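Local coordinates for phosphate-specific transport system accessory protein PhoU homolog (PDB 2I0M) that probably takes part in regulating phosphate uptake, as a zinc-binding, all-helical homodimer of the PhoU family, at residues D49-C63 / I83-D95. Sequence-based numbering, arbitrary orientation.
Sequences DHAINQGQSAIELTC and IMSSCSDLERMGD. With ZN (zinc ion), chain D.
Residues 49-63 of helix 39-66 and 83-95 of helix 74-105 pack antiparallel within the first PhoU domain, their axes 9.4 Å apart at an angle of 174°, with Ile52 level with Glu91, Gln56 with Cys87 and Glu60 with Met84. One end of the interface is apolar. Cys63 sits between two side chains of the facing helix: its CB lies 3.4 Å from Met84 CE, the bend at chi3 carrying the methyl against the cysteine CB, while its SG meets the CG2 branch of Ile83. That same branch touches Ile59 CG2 at 3.5 Å, the two isoleucines crossing at about a right angle. Leu12 of helix 5-35 touches both Cys63 and Ile83. Midway, Cys87 SG rests against Ile59 CG2 and Gln56 CG. With CG swung opposite the backbone N (chi1 172°), Gln56 reaches across extended; its amide lies within 19° of parallel to the Glu91 carboxylate, OE1 3.1 Å from Glu91 CG. Gln56 NE2 is buried over the CA and CB of Ser88, with no hydrogen-bonding partner in the model. Beyond it the character turns acidic. Glu91 chelates a zinc ion unevenly, OE2 at 2.3 Å and OE1 at 2.6 Å, and Asp95 binds it through OD2, while Asp214 of the second subunit supplies a further ligand. Asn53 turns its ND2 to 2.9 Å from Glu91 OE2, its amide steeply inclined to the carboxylate. Asp49 OD2 and Asp95 OD1, two acceptors of like charge, face each other at 3.0 Å, and a water bridges Asp49 OD1 and Gly94 O by donating to both. Van der Waals packing thus holds the Cys63 end, while the bridging water and the zinc site mark the other. The zinc probably offsets part of the carboxylate repulsion, and its shared coordination ties this acidic end to the dimer interface.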
loop_
_atom_site.group_PDB
_atom_site.type_symbol
_atom_site.label_atom_id
_atom_site.label_comp_id
_atom_site.label_asym_id
_atom_site.label_seq_id
_atom_site.Cartn_x
_atom_site.Cartn_y
_atom_site.Cartn_z
ATOM N N ASP A 49 -0.540 18.583 -2.522
ATOM C CA ASP A 49 -0.251 17.289 -1.907
ATOM C C ASP A 49 0.634 17.394 -0.652
ATOM O O ASP A 49 0.406 16.678 0.309
ATOM C CB ASP A 49 0.341 16.281 -2.900
ATOM C CG ASP A 49 0.456 14.888 -2.296
ATOM O OD1 ASP A 49 -0.575 14.173 -2.201
ATOM O OD2 ASP A 49 1.569 14.517 -1.870
ATOM N N HIS A 50 1.605 18.301 -0.652
ATOM C CA HIS A 50 2.514 18.459 0.491
ATOM C C HIS A 50 1.844 18.863 1.815
ATOM O O HIS A 50 2.369 18.559 2.888
ATOM C CB HIS A 50 3.664 19.433 0.183
ATOM C CG HIS A 50 4.722 19.445 1.242
ATOM N ND1 HIS A 50 4.926 20.520 2.081
ATOM C CD2 HIS A 50 5.599 18.488 1.635
ATOM C CE1 HIS A 50 5.913 20.242 2.916
ATOM N NE2 HIS A 50 6.331 19.010 2.676
ATOM N N ALA A 51 0.702 19.546 1.740
ATOM C CA ALA A 51 -0.076 19.841 2.943
ATOM C C ALA A 51 -0.613 18.559 3.622
ATOM O O ALA A 51 -0.793 18.523 4.839
ATOM C CB ALA A 51 -1.199 20.810 2.636
ATOM N N ILE A 52 -0.839 17.507 2.841
ATOM C CA ILE A 52 -1.258 16.215 3.407
ATOM C C ILE A 52 -0.051 15.523 4.067
ATOM O O ILE A 52 -0.171 14.935 5.150
ATOM C CB ILE A 52 -1.929 15.297 2.347
ATOM C CG1 ILE A 52 -3.216 15.958 1.805
ATOM C CG2 ILE A 52 -2.259 13.909 2.961
ATOM C CD1 ILE A 52 -3.761 15.380 0.523
ATOM N N ASN A 53 1.114 15.616 3.421
ATOM C CA ASN A 53 2.348 15.126 4.008
ATOM C C ASN A 53 2.549 15.842 5.347
ATOM O O ASN A 53 2.698 15.188 6.387
ATOM C CB ASN A 53 3.528 15.393 3.069
ATOM C CG ASN A 53 3.606 14.414 1.901
ATOM O OD1 ASN A 53 4.699 13.992 1.536
ATOM N ND2 ASN A 53 2.473 14.074 1.297
ATOM N N GLN A 54 2.501 17.182 5.314
ATOM C CA GLN A 54 2.636 18.042 6.507
ATOM C C GLN A 54 1.675 17.698 7.642
ATOM O O GLN A 54 2.083 17.665 8.810
ATOM C CB GLN A 54 2.477 19.526 6.143
ATOM C CG GLN A 54 3.769 20.218 5.775
ATOM C CD GLN A 54 3.614 21.729 5.631
ATOM O OE1 GLN A 54 2.655 22.217 5.037
ATOM N NE2 GLN A 54 4.571 22.476 6.177
ATOM N N GLY A 55 0.412 17.450 7.291
ATOM C CA GLY A 55 -0.624 17.125 8.264
ATOM C C GLY A 55 -0.368 15.792 8.942
ATOM O O GLY A 55 -0.644 15.626 10.131
ATOM N N GLN A 56 0.151 14.844 8.163
ATOM C CA GLN A 56 0.553 13.540 8.646
ATOM C C GLN A 56 1.708 13.641 9.645
ATOM O O GLN A 56 1.692 12.970 10.676
ATOM C CB GLN A 56 0.946 12.660 7.457
ATOM C CG GLN A 56 1.568 11.341 7.848
ATOM C CD GLN A 56 2.467 10.769 6.780
ATOM O OE1 GLN A 56 3.069 11.501 5.991
ATOM N NE2 GLN A 56 2.592 9.465 6.766
ATOM N N SER A 57 2.702 14.480 9.350
ATOM C CA SER A 57 3.854 14.582 10.231
ATOM C C SER A 57 3.439 15.200 11.566
ATOM O O SER A 57 3.883 14.753 12.624
ATOM C CB SER A 57 5.018 15.329 9.563
ATOM O OG SER A 57 5.153 16.663 10.036
ATOM N N ALA A 58 2.568 16.204 11.506
ATOM C CA ALA A 58 2.023 16.843 12.701
ATOM C C ALA A 58 1.348 15.815 13.604
ATOM O O ALA A 58 1.635 15.745 14.803
ATOM C CB ALA A 58 1.039 17.958 12.316
ATOM N N ILE A 59 0.478 14.999 13.006
ATOM C CA ILE A 59 -0.235 13.930 13.714
ATOM C C ILE A 59 0.714 12.872 14.264
ATOM O O ILE A 59 0.657 12.563 15.465
ATOM C CB ILE A 59 -1.288 13.290 12.814
ATOM C CG1 ILE A 59 -2.371 14.313 12.468
ATOM C CG2 ILE A 59 -1.914 12.050 13.478
ATOM C CD1 ILE A 59 -3.146 13.939 11.224
ATOM N N GLU A 60 1.576 12.325 13.391
ATOM C CA GLU A 60 2.680 11.421 13.794
ATOM C C GLU A 60 3.428 11.909 15.031
ATOM O O GLU A 60 3.766 11.111 15.908
ATOM C CB GLU A 60 3.709 11.257 12.670
ATOM C CG GLU A 60 3.317 10.315 11.564
ATOM C CD GLU A 60 4.419 10.089 10.542
ATOM O OE1 GLU A 60 5.305 10.961 10.346
ATOM O OE2 GLU A 60 4.400 9.023 9.906
ATOM N N LEU A 61 3.677 13.219 15.082
ATOM C CA LEU A 61 4.487 13.830 16.133
ATOM C C LEU A 61 3.762 13.997 17.458
ATOM O O LEU A 61 4.356 13.743 18.514
ATOM C CB LEU A 61 5.091 15.169 15.674
ATOM C CG LEU A 61 6.582 15.186 15.286
ATOM C CD1 LEU A 61 6.886 14.254 14.119
ATOM C CD2 LEU A 61 7.047 16.608 14.959
ATOM N N THR A 62 2.497 14.421 17.416
ATOM C CA THR A 62 1.701 14.492 18.645
ATOM C C THR A 62 1.329 13.087 19.160
ATOM O O THR A 62 1.162 12.898 20.359
ATOM C CB THR A 62 0.442 15.441 18.557
ATOM O OG1 THR A 62 -0.744 14.693 18.302
ATOM C CG2 THR A 62 0.611 16.542 17.523
ATOM N N CYS A 63 1.222 12.115 18.255
ATOM C CA CYS A 63 1.122 10.696 18.639
ATOM C C CYS A 63 2.365 10.277 19.423
ATOM O O CYS A 63 2.270 9.880 20.591
ATOM C CB CYS A 63 0.999 9.793 17.411
ATOM S SG CYS A 63 -0.652 9.540 16.705
ATOM N N ILE A 83 -3.828 5.435 14.909
ATOM C CA ILE A 83 -3.787 6.762 14.305
ATOM C C ILE A 83 -2.483 6.926 13.497
ATOM O O ILE A 83 -2.519 7.354 12.343
ATOM C CB ILE A 83 -3.931 7.872 15.370
ATOM C CG1 ILE A 83 -5.299 7.792 16.092
ATOM C CG2 ILE A 83 -3.632 9.242 14.774
ATOM C CD1 ILE A 83 -6.549 8.289 15.317
ATOM N N MET A 84 -1.354 6.533 14.085
ATOM C CA MET A 84 -0.044 6.633 13.426
ATOM C C MET A 84 -0.026 5.859 12.124
ATOM O O MET A 84 0.390 6.369 11.094
ATOM C CB MET A 84 1.067 6.113 14.327
ATOM C CG MET A 84 1.429 7.041 15.462
ATOM S SD MET A 84 3.076 6.695 16.141
ATOM C CE MET A 84 2.802 7.004 17.865
ATOM N N SER A 85 -0.524 4.633 12.182
ATOM C CA SER A 85 -0.584 3.755 11.027
ATOM C C SER A 85 -1.594 4.237 9.987
ATOM O O SER A 85 -1.330 4.175 8.802
ATOM C CB SER A 85 -0.921 2.338 11.500
ATOM O OG SER A 85 -1.656 1.635 10.507
ATOM N N SER A 86 -2.746 4.725 10.432
ATOM C CA SER A 86 -3.792 5.140 9.523
ATOM C C SER A 86 -3.514 6.494 8.848
ATOM O O SER A 86 -3.938 6.722 7.720
ATOM C CB SER A 86 -5.157 5.169 10.235
ATOM O OG SER A 86 -5.577 3.874 10.636
ATOM N N CYS A 87 -2.813 7.397 9.524
ATOM C CA CYS A 87 -2.576 8.712 8.911
ATOM C C CYS A 87 -1.594 8.586 7.729
ATOM O O CYS A 87 -1.748 9.249 6.708
ATOM C CB CYS A 87 -2.195 9.775 9.949
ATOM S SG CYS A 87 -0.573 9.598 10.632
ATOM N N SER A 88 -0.637 7.674 7.869
ATOM C CA SER A 88 0.238 7.213 6.786
ATOM C C SER A 88 -0.470 6.612 5.554
ATOM O O SER A 88 -0.106 6.911 4.415
ATOM C CB SER A 88 1.231 6.197 7.344
ATOM O OG SER A 88 1.977 5.613 6.296
ATOM N N ASP A 89 -1.446 5.744 5.781
ATOM C CA ASP A 89 -2.261 5.184 4.702
ATOM C C ASP A 89 -3.025 6.311 3.985
ATOM O O ASP A 89 -3.242 6.275 2.769
ATOM C CB ASP A 89 -3.271 4.164 5.267
ATOM C CG ASP A 89 -2.636 2.838 5.661
ATOM O OD1 ASP A 89 -1.482 2.559 5.281
ATOM O OD2 ASP A 89 -3.306 2.034 6.337
ATOM N N LEU A 90 -3.419 7.310 4.770
ATOM C CA LEU A 90 -4.147 8.449 4.294
ATOM C C LEU A 90 -3.248 9.308 3.389
ATOM O O LEU A 90 -3.677 9.698 2.307
ATOM C CB LEU A 90 -4.679 9.234 5.498
ATOM C CG LEU A 90 -6.126 9.674 5.718
ATOM C CD1 LEU A 90 -7.220 8.603 5.420
ATOM C CD2 LEU A 90 -6.226 10.176 7.154
ATOM N N GLU A 91 -1.999 9.573 3.781
ATOM C CA GLU A 91 -1.122 10.291 2.839
ATOM C C GLU A 91 -0.769 9.517 1.573
ATOM O O GLU A 91 -0.486 10.121 0.540
ATOM C CB GLU A 91 0.014 11.149 3.491
ATOM C CG GLU A 91 1.481 10.794 3.448
ATOM C CD GLU A 91 2.058 10.353 2.109
ATOM O OE1 GLU A 91 1.957 9.138 1.830
ATOM O OE2 GLU A 91 2.672 11.179 1.377
ATOM N N ARG A 92 -0.837 8.187 1.635
ATOM C CA ARG A 92 -0.633 7.377 0.426
ATOM C C ARG A 92 -1.883 7.435 -0.456
ATOM O O ARG A 92 -1.781 7.544 -1.675
ATOM C CB ARG A 92 -0.185 5.959 0.766
ATOM C CG ARG A 92 1.217 5.954 1.386
ATOM C CD ARG A 92 1.618 4.606 1.879
ATOM N NE ARG A 92 2.887 4.636 2.606
ATOM C CZ ARG A 92 3.408 3.579 3.229
ATOM N NH1 ARG A 92 2.760 2.408 3.208
ATOM N NH2 ARG A 92 4.580 3.684 3.862
ATOM N N MET A 93 -3.052 7.403 0.173
ATOM C CA MET A 93 -4.323 7.705 -0.522
ATOM C C MET A 93 -4.241 9.041 -1.277
ATOM O O MET A 93 -4.437 9.082 -2.495
ATOM C CB MET A 93 -5.486 7.671 0.466
ATOM C CG MET A 93 -5.748 6.229 0.964
ATOM S SD MET A 93 -6.851 6.069 2.374
ATOM C CE MET A 93 -8.281 6.785 1.624
ATOM N N GLY A 94 -3.912 10.108 -0.548
ATOM C CA GLY A 94 -3.556 11.415 -1.119
ATOM C C GLY A 94 -2.616 11.409 -2.323
ATOM O O GLY A 94 -2.907 12.037 -3.327
ATOM N N ASP A 95 -1.486 10.715 -2.233
ATOM C CA ASP A 95 -0.540 10.620 -3.370
ATOM C C ASP A 95 -1.187 10.021 -4.637
ATOM O O ASP A 95 -0.864 10.412 -5.748
ATOM C CB ASP A 95 0.649 9.740 -3.009
ATOM C CG ASP A 95 1.533 10.320 -1.905
ATOM O OD1 ASP A 95 1.612 11.564 -1.678
ATOM O OD2 ASP A 95 2.213 9.477 -1.284
HETATM ZN ZN ZN D . 3.736 9.678 0.033
HETATM O O HOH W 1 -2.826 14.782 -3.184
#